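Local coordinates for protein 4,5-DOPA dioxygenase extradiol (PDB 2PW6) that opens the aromatic ring of L-DOPA between carbons 4 and 5 in vitro, as a zinc-binding extradiol dioxygenase whose physiological substrate is unknown, at residues 89-98 and 128-139; 205-216 and 242-253. One frame throughout, in Å; residues are numbered along the deposited sequence.

Interaction 1 (89-98 and 128-139); sequences YPAPGSPALA and IKMYPDADIPMV
Tyr-89 lays its ring over the methyl of Ala-134 and sends its hydroxyl on to the carbonyl of Tyr-131, so that one side chain grips the turn that follows helix 121-130. Ala-134 CB sits 4.0 Å from the centroid of the Tyr-89 ring and 20° off the normal, a CH-pi contact displaced toward the CE1-CZ rim. Tyr-89 OH donates to Tyr-131 O at 2.8 Å, with the acceptor at the ring edge. The same carbonyl also receives Ala-134 N; the two donors arrive from opposite faces of the carbonyl plane. The Ala-134 bond closes the type I turn 131-134, and the Tyr-89 bond ties it to the ring. A water donates to Tyr-89 OH and accepts from Ile-136 N, extending this polar end.

The ring owes its reach to CG standing anti to the backbone N (chi1 -167°). Beside it, the selenomethionine Met-138 crosses at about a right angle, its SE 5.4 Å from the centroid of the Tyr-89 ring and at the edge, a Met-aromatic contact. Ile-128 CG2 approaches Tyr-89 CD1 obliquely, at 3.9 Å. A second water bridges the carbonyls of Pro-90 and Ala-134.

Farther along, a single beta bridge pairs Gly-93 with Met-138 through two weak bonds, Met-138 N to Pro-92 O and Ser-94 N to Met-138 O. Ser-94 then N-caps helix 95-105, its OG accepting from Leu-97 N at 3.2 Å, while Val-139 CG2 packs against Leu-97 CG at 4.0 Å and against Ala-98 CB.

The contact thus ties the approach to helix 95-105 to the link between helix 121-130 and strand 138-144. Strand 50-60 pairs with Pro-137 and Val-139, and Trp-124 and Leu-127 of helix 121-130 also pack on Tyr-89.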
# COMPACT_ATOMS: atom_id res chain seq x y z
N TYR A 89 -3.00 10.96 6.16
CA TYR A 89 -3.08 12.30 5.62
C TYR A 89 -4.44 12.89 5.98
O TYR A 89 -5.42 12.70 5.22
CB TYR A 89 -2.84 12.33 4.10
CG TYR A 89 -2.61 13.73 3.57
CD1 TYR A 89 -1.40 14.40 3.80
CD2 TYR A 89 -3.62 14.41 2.85
CE1 TYR A 89 -1.20 15.70 3.32
CE2 TYR A 89 -3.42 15.71 2.37
CZ TYR A 89 -2.20 16.35 2.61
OH TYR A 89 -1.99 17.64 2.12
N PRO A 90 -4.51 13.61 7.13
CA PRO A 90 -5.79 14.03 7.75
C PRO A 90 -6.30 15.36 7.19
O PRO A 90 -6.55 16.30 7.95
CB PRO A 90 -5.43 14.17 9.23
CG PRO A 90 -3.94 14.55 9.23
CD PRO A 90 -3.34 14.08 7.91
N ALA A 91 -6.45 15.43 5.87
CA ALA A 91 -6.97 16.60 5.22
C ALA A 91 -8.46 16.66 5.54
O ALA A 91 -9.12 15.61 5.63
CB ALA A 91 -6.74 16.52 3.72
N PRO A 92 -9.00 17.89 5.70
CA PRO A 92 -10.44 18.00 5.92
C PRO A 92 -11.17 17.74 4.61
O PRO A 92 -10.70 18.13 3.55
CB PRO A 92 -10.62 19.47 6.33
CG PRO A 92 -9.48 20.20 5.67
CD PRO A 92 -8.33 19.21 5.69
N GLY A 93 -12.33 17.10 4.71
CA GLY A 93 -13.15 16.84 3.57
C GLY A 93 -13.95 18.06 3.17
O GLY A 93 -14.04 19.04 3.91
N SER A 94 -14.52 17.99 1.98
CA SER A 94 -15.40 19.01 1.47
C SER A 94 -16.65 18.34 0.93
O SER A 94 -16.71 17.96 -0.25
CB SER A 94 -14.71 19.79 0.37
OG SER A 94 -15.58 20.77 -0.16
N PRO A 95 -17.68 18.19 1.80
CA PRO A 95 -18.95 17.62 1.31
C PRO A 95 -19.59 18.42 0.18
O PRO A 95 -20.19 17.81 -0.72
CB PRO A 95 -19.84 17.58 2.57
CG PRO A 95 -18.81 17.58 3.75
CD PRO A 95 -17.71 18.50 3.24
N ALA A 96 -19.40 19.75 0.19
CA ALA A 96 -19.87 20.65 -0.88
C ALA A 96 -19.26 20.32 -2.25
O ALA A 96 -19.98 20.18 -3.27
CB ALA A 96 -19.61 22.13 -0.54
N LEU A 97 -17.94 20.18 -2.28
CA LEU A 97 -17.26 19.74 -3.51
C LEU A 97 -17.71 18.34 -3.94
O LEU A 97 -17.92 18.11 -5.13
CB LEU A 97 -15.74 19.81 -3.37
CG LEU A 97 -14.90 19.28 -4.54
CD1 LEU A 97 -15.34 19.83 -5.92
CD2 LEU A 97 -13.44 19.56 -4.28
N ALA A 98 -17.91 17.43 -2.99
CA ALA A 98 -18.40 16.07 -3.33
C ALA A 98 -19.74 16.04 -4.04
O ALA A 98 -19.91 15.30 -5.01
CB ALA A 98 -18.44 15.18 -2.13
N ILE A 128 2.04 15.05 1.14
CA ILE A 128 2.80 15.50 2.34
C ILE A 128 3.91 16.51 2.01
O ILE A 128 4.22 17.36 2.83
CB ILE A 128 3.43 14.35 3.20
CG1 ILE A 128 4.28 13.38 2.34
CG2 ILE A 128 2.38 13.65 4.05
CD1 ILE A 128 5.37 12.57 3.13
N LYS A 129 4.47 16.39 0.81
CA LYS A 129 5.45 17.33 0.30
C LYS A 129 4.81 18.61 -0.22
O LYS A 129 5.37 19.70 -0.04
CB LYS A 129 6.28 16.70 -0.83
CG LYS A 129 7.26 15.63 -0.37
CD LYS A 129 8.26 16.18 0.63
CE LYS A 129 8.88 15.07 1.46
NZ LYS A 129 10.23 15.46 1.98
N MSE A 130 3.66 18.47 -0.87
CA MSE A 130 3.03 19.55 -1.60
C MSE A 130 2.35 20.52 -0.64
O MSE A 130 2.62 21.72 -0.67
CB MSE A 130 2.02 18.99 -2.60
CG MSE A 130 1.77 19.85 -3.77
SE MSE A 130 0.84 18.90 -5.23
CE MSE A 130 0.30 20.49 -6.17
N TYR A 131 1.51 19.96 0.23
CA TYR A 131 0.75 20.72 1.21
C TYR A 131 0.92 20.06 2.56
O TYR A 131 -0.02 19.41 3.04
CB TYR A 131 -0.74 20.77 0.82
CG TYR A 131 -0.99 21.49 -0.48
CD1 TYR A 131 -1.50 20.82 -1.59
CD2 TYR A 131 -0.69 22.86 -0.61
CE1 TYR A 131 -1.71 21.53 -2.82
CE2 TYR A 131 -0.90 23.56 -1.81
CZ TYR A 131 -1.41 22.89 -2.91
OH TYR A 131 -1.60 23.61 -4.07
N PRO A 132 2.13 20.19 3.16
CA PRO A 132 2.50 19.50 4.39
C PRO A 132 1.48 19.56 5.50
O PRO A 132 1.38 18.61 6.27
CB PRO A 132 3.78 20.22 4.85
CG PRO A 132 4.28 20.93 3.69
CD PRO A 132 3.24 21.00 2.63
N ASP A 133 0.74 20.66 5.60
CA ASP A 133 -0.10 20.90 6.77
C ASP A 133 -1.46 20.20 6.71
O ASP A 133 -2.21 20.20 7.70
CB ASP A 133 -0.24 22.41 7.03
CG ASP A 133 1.00 23.00 7.68
OD1 ASP A 133 1.22 22.74 8.89
OD2 ASP A 133 1.76 23.72 6.99
N ALA A 134 -1.76 19.58 5.57
CA ALA A 134 -3.03 18.90 5.35
C ALA A 134 -4.20 19.82 5.75
O ALA A 134 -5.09 19.43 6.53
CB ALA A 134 -3.07 17.56 6.11
N ASP A 135 -4.17 21.04 5.21
CA ASP A 135 -5.15 22.11 5.53
C ASP A 135 -6.00 22.56 4.34
O ASP A 135 -6.73 23.56 4.43
CB ASP A 135 -4.45 23.33 6.15
CG ASP A 135 -3.39 23.95 5.22
OD1 ASP A 135 -2.94 23.30 4.24
OD2 ASP A 135 -2.96 25.10 5.49
N ILE A 136 -5.87 21.84 3.23
CA ILE A 136 -6.68 22.09 2.04
C ILE A 136 -7.84 21.08 1.98
O ILE A 136 -7.60 19.87 2.04
CB ILE A 136 -5.82 22.09 0.75
CG1 ILE A 136 -4.62 23.05 0.96
CG2 ILE A 136 -6.68 22.39 -0.48
CD1 ILE A 136 -4.04 23.67 -0.24
N PRO A 137 -9.10 21.57 1.90
CA PRO A 137 -10.24 20.66 1.86
C PRO A 137 -10.18 19.80 0.61
O PRO A 137 -9.64 20.22 -0.41
CB PRO A 137 -11.45 21.61 1.81
CG PRO A 137 -10.91 22.92 2.39
CD PRO A 137 -9.52 22.98 1.86
N MSE A 138 -10.74 18.59 0.70
CA MSE A 138 -10.41 17.56 -0.27
C MSE A 138 -11.51 16.54 -0.46
O MSE A 138 -12.24 16.21 0.46
CB MSE A 138 -9.12 16.88 0.17
CG MSE A 138 -8.40 16.10 -0.88
SE MSE A 138 -6.62 15.53 -0.21
CE MSE A 138 -5.55 17.02 -0.84
N VAL A 139 -11.59 16.06 -1.70
CA VAL A 139 -12.42 14.96 -2.15
C VAL A 139 -11.53 13.92 -2.91
O VAL A 139 -10.64 14.28 -3.66
CB VAL A 139 -13.55 15.56 -3.03
CG1 VAL A 139 -14.09 14.59 -3.99
CG2 VAL A 139 -14.72 16.12 -2.11
O HOH W 1 -4.57 19.25 2.47
O HOH W 2 -5.33 18.35 8.88

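Interaction 2 (205-216 and 242-253); sequences LTWQGPVEQHPL and LGAWDGQEPITI
The loop that follows helix 192-202 packs here on the connection from helix 236-243 to strand 251-252, an edge strand of the central mixed sheet, with the indole of Trp-245 at the junction. Thr-206 O lies near the ring plane at the CZ3-CH2 edge of Trp-245, 3.4 Å from Trp-245 CH2, while Gln-208 crosses the side chain at about a right angle, its amide turned 82° from the indole. Beyond CG the glutamine chain is extended, which carries Gln-208 NE2 past Trp-245 to donate to Gly-247 O at 2.9 Å, on a lone pair in the carbonyl plane; the N-H...O angle of 133° leaves this bond bent.

The indole is held on several sides. Ile-251 CD1 lies 3.4 Å above the centre of one face of the Trp-245 ring, Gly-247 N sits over the other, and NE1 donates almost straight (173°) to Glu-249 O. Asp-246 OD1 accepts from Gln-248 N, an Asx turn, and from Glu-249 N, which makes the pair an Asx motif. Replacing Trp-245 with an alanine would probably open a gap between Ile-251 and Gly-247 and leave Glu-249 O without its indole donor.

Deeper in, Leu-205 packs among three apolar side chains, its CD1 reaching Ile-253 CD1 at 3.9 Å and its other carbons touching Leu-242 and Ile-251. Leu-242 CD1 also meets Leu-216 CD1 at 3.5 Å, and Phe-153 of helix 149-159 adjoins both Leu-242 and His-214.

With one hydrogen bond across it, and otherwise apolar side-chain touches and backbone carbonyl oxygens set against carbon atoms, the contact is likely to depend on shape fit more than on polar pairing; the indole NH is satisfied by its own segment.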
# COMPACT_ATOMS: atom_id res chain seq x y z
N LEU A 205 1.41 15.38 -25.65
CA LEU A 205 0.67 16.08 -24.59
C LEU A 205 -0.26 17.12 -25.18
O LEU A 205 -1.42 17.26 -24.76
CB LEU A 205 1.64 16.73 -23.60
CG LEU A 205 2.46 15.72 -22.79
CD1 LEU A 205 3.41 16.41 -21.79
CD2 LEU A 205 1.53 14.72 -22.09
N THR A 206 0.25 17.81 -26.20
CA THR A 206 -0.40 18.96 -26.81
C THR A 206 -1.22 18.59 -28.05
O THR A 206 -1.65 19.47 -28.79
CB THR A 206 0.64 20.03 -27.19
OG1 THR A 206 1.59 19.47 -28.11
CG2 THR A 206 1.40 20.52 -25.96
N TRP A 207 -1.44 17.30 -28.27
CA TRP A 207 -2.23 16.83 -29.42
C TRP A 207 -3.68 17.33 -29.38
O TRP A 207 -4.33 17.28 -28.33
CB TRP A 207 -2.22 15.31 -29.51
CG TRP A 207 -2.81 14.77 -30.80
CD1 TRP A 207 -2.12 14.52 -31.96
CD2 TRP A 207 -4.19 14.41 -31.07
NE1 TRP A 207 -2.98 14.02 -32.92
CE2 TRP A 207 -4.25 13.95 -32.40
CE3 TRP A 207 -5.38 14.45 -30.31
CZ2 TRP A 207 -5.45 13.51 -33.00
CZ3 TRP A 207 -6.57 14.00 -30.90
CH2 TRP A 207 -6.60 13.55 -32.23
N GLN A 208 -4.17 17.79 -30.52
CA GLN A 208 -5.54 18.31 -30.62
C GLN A 208 -6.29 17.61 -31.75
O GLN A 208 -5.71 17.36 -32.81
CB GLN A 208 -5.52 19.81 -30.87
CG GLN A 208 -4.66 20.62 -29.90
CD GLN A 208 -5.19 22.02 -29.72
OE1 GLN A 208 -6.30 22.33 -30.14
NE2 GLN A 208 -4.40 22.87 -29.08
N GLY A 209 -7.55 17.29 -31.51
CA GLY A 209 -8.39 16.63 -32.51
C GLY A 209 -9.43 15.75 -31.85
O GLY A 209 -9.66 15.87 -30.65
N PRO A 210 -10.08 14.85 -32.63
CA PRO A 210 -11.07 13.94 -32.03
C PRO A 210 -10.43 13.01 -31.01
O PRO A 210 -9.38 12.44 -31.28
CB PRO A 210 -11.60 13.13 -33.23
CG PRO A 210 -11.16 13.89 -34.46
CD PRO A 210 -9.91 14.63 -34.08
N VAL A 211 -11.09 12.86 -29.86
CA VAL A 211 -10.62 12.04 -28.72
C VAL A 211 -10.22 10.63 -29.16
O VAL A 211 -9.14 10.15 -28.82
CB VAL A 211 -11.69 12.03 -27.56
CG1 VAL A 211 -13.05 11.55 -28.07
CG2 VAL A 211 -11.23 11.20 -26.36
N GLU A 212 -11.09 10.00 -29.94
CA GLU A 212 -10.90 8.65 -30.48
C GLU A 212 -9.60 8.47 -31.25
O GLU A 212 -9.10 7.35 -31.36
CB GLU A 212 -12.08 8.30 -31.39
CG GLU A 212 -13.43 8.20 -30.69
CD GLU A 212 -13.51 7.07 -29.66
OE1 GLU A 212 -12.87 7.19 -28.59
OE2 GLU A 212 -14.22 6.06 -29.93
N GLN A 213 -9.07 9.56 -31.79
CA GLN A 213 -7.82 9.53 -32.53
C GLN A 213 -6.63 10.11 -31.73
O GLN A 213 -5.54 10.29 -32.30
CB GLN A 213 -7.94 10.26 -33.89
CG GLN A 213 -9.33 10.25 -34.57
CD GLN A 213 -9.76 8.88 -35.12
OE1 GLN A 213 -8.99 7.92 -35.14
NE2 GLN A 213 -11.03 8.80 -35.56
N HIS A 214 -6.81 10.38 -30.44
CA HIS A 214 -5.70 10.90 -29.61
C HIS A 214 -4.67 9.79 -29.34
O HIS A 214 -5.03 8.73 -28.84
CB HIS A 214 -6.22 11.47 -28.28
CG HIS A 214 -5.29 12.43 -27.59
ND1 HIS A 214 -3.98 12.13 -27.28
CD2 HIS A 214 -5.50 13.68 -27.11
CE1 HIS A 214 -3.42 13.15 -26.67
NE2 HIS A 214 -4.32 14.11 -26.55
N PRO A 215 -3.39 10.03 -29.71
CA PRO A 215 -2.27 9.11 -29.45
C PRO A 215 -2.17 8.66 -27.99
O PRO A 215 -1.90 7.50 -27.72
CB PRO A 215 -1.04 9.95 -29.82
CG PRO A 215 -1.52 10.84 -30.87
CD PRO A 215 -2.91 11.23 -30.43
N LEU A 216 -2.41 9.59 -27.07
CA LEU A 216 -2.33 9.26 -25.65
C LEU A 216 -3.57 8.54 -25.14
O LEU A 216 -3.54 7.88 -24.11
CB LEU A 216 -2.03 10.51 -24.83
CG LEU A 216 -0.69 11.16 -25.15
CD1 LEU A 216 -0.31 12.16 -24.06
CD2 LEU A 216 0.43 10.13 -25.31
N LEU A 242 -5.19 15.63 -18.82
CA LEU A 242 -5.24 16.07 -20.23
C LEU A 242 -6.63 16.41 -20.72
O LEU A 242 -6.80 17.33 -21.52
CB LEU A 242 -4.61 15.05 -21.18
CG LEU A 242 -3.10 14.91 -21.31
CD1 LEU A 242 -2.85 14.05 -22.55
CD2 LEU A 242 -2.35 16.26 -21.38
N GLY A 243 -7.63 15.65 -20.28
CA GLY A 243 -9.04 15.95 -20.61
C GLY A 243 -9.43 17.39 -20.26
O GLY A 243 -10.24 17.99 -20.94
N ALA A 244 -8.79 17.94 -19.23
CA ALA A 244 -9.04 19.28 -18.69
C ALA A 244 -8.33 20.44 -19.39
O ALA A 244 -8.54 21.62 -19.03
CB ALA A 244 -8.72 19.30 -17.18
N TRP A 245 -7.49 20.13 -20.38
CA TRP A 245 -6.78 21.15 -21.18
C TRP A 245 -7.71 21.81 -22.19
O TRP A 245 -8.43 21.12 -22.91
CB TRP A 245 -5.60 20.50 -21.90
CG TRP A 245 -4.65 21.44 -22.61
CD1 TRP A 245 -4.07 22.57 -22.10
CD2 TRP A 245 -4.14 21.29 -23.94
NE1 TRP A 245 -3.25 23.15 -23.03
CE2 TRP A 245 -3.28 22.39 -24.18
CE3 TRP A 245 -4.33 20.34 -24.96
CZ2 TRP A 245 -2.59 22.56 -25.40
CZ3 TRP A 245 -3.66 20.52 -26.18
CH2 TRP A 245 -2.80 21.62 -26.39
N ASP A 246 -7.70 23.14 -22.25
CA ASP A 246 -8.59 23.86 -23.20
C ASP A 246 -8.07 23.96 -24.66
O ASP A 246 -8.83 24.38 -25.57
CB ASP A 246 -8.98 25.26 -22.66
CG ASP A 246 -7.78 26.19 -22.49
OD1 ASP A 246 -6.67 25.84 -22.96
OD2 ASP A 246 -7.94 27.28 -21.87
N GLY A 247 -6.81 23.57 -24.89
CA GLY A 247 -6.15 23.75 -26.19
C GLY A 247 -5.26 24.99 -26.29
O GLY A 247 -4.52 25.16 -27.26
N GLN A 248 -5.30 25.84 -25.26
CA GLN A 248 -4.71 27.17 -25.34
C GLN A 248 -3.66 27.44 -24.27
O GLN A 248 -2.54 27.87 -24.57
CB GLN A 248 -5.83 28.24 -25.26
CG GLN A 248 -5.56 29.47 -26.11
CD GLN A 248 -5.43 29.14 -27.61
OE1 GLN A 248 -6.23 28.37 -28.17
NE2 GLN A 248 -4.42 29.72 -28.26
N GLU A 249 -4.03 27.21 -23.01
CA GLU A 249 -3.17 27.48 -21.89
C GLU A 249 -1.87 26.66 -22.04
O GLU A 249 -1.83 25.70 -22.81
CB GLU A 249 -3.92 27.15 -20.58
CG GLU A 249 -4.25 25.64 -20.38
CD GLU A 249 -5.57 25.39 -19.65
OE1 GLU A 249 -5.82 26.00 -18.60
OE2 GLU A 249 -6.35 24.54 -20.15
N PRO A 250 -0.79 27.06 -21.35
CA PRO A 250 0.42 26.22 -21.45
C PRO A 250 0.26 24.84 -20.82
O PRO A 250 -0.54 24.66 -19.90
CB PRO A 250 1.49 27.03 -20.71
CG PRO A 250 0.72 27.99 -19.83
CD PRO A 250 -0.58 28.26 -20.52
N ILE A 251 1.01 23.88 -21.35
CA ILE A 251 1.24 22.58 -20.70
C ILE A 251 2.73 22.54 -20.34
O ILE A 251 3.59 22.74 -21.20
CB ILE A 251 0.89 21.38 -21.62
CG1 ILE A 251 -0.61 21.34 -21.91
CG2 ILE A 251 1.35 20.06 -21.00
CD1 ILE A 251 -1.05 20.14 -22.76
N THR A 252 2.99 22.29 -19.07
CA THR A 252 4.31 22.33 -18.44
C THR A 252 4.69 20.91 -18.00
O THR A 252 3.81 20.06 -17.80
CB THR A 252 4.24 23.21 -17.17
OG1 THR A 252 3.73 24.50 -17.51
CG2 THR A 252 5.59 23.36 -16.48
N ILE A 253 6.00 20.68 -17.85
CA ILE A 253 6.54 19.47 -17.23
C ILE A 253 7.43 19.90 -16.07
O ILE A 253 8.62 20.07 -16.24
CB ILE A 253 7.30 18.57 -18.25
CG1 ILE A 253 6.32 17.95 -19.26
CG2 ILE A 253 8.08 17.45 -17.53
CD1 ILE A 253 6.96 17.54 -20.57

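Interaction 1 and interaction 2 follow one another along the chain, the first closing before the second opens, and lie on opposite sides of the chain's centre. Their own centres are 28 Å apart and their nearest atoms about 12 Å, so they do not touch, yet both reach the same mixed sheet: interaction 1 through strand 138-144, and interaction 2 through edge strand 251-252. Interaction 1 does not enter the metal site: the side chain of Ile-128 is about 10 Å from that of the zinc ligand His-22 and about 12 Å from a bound zinc ion. Interaction 2 lies away from the zinc-binding residues.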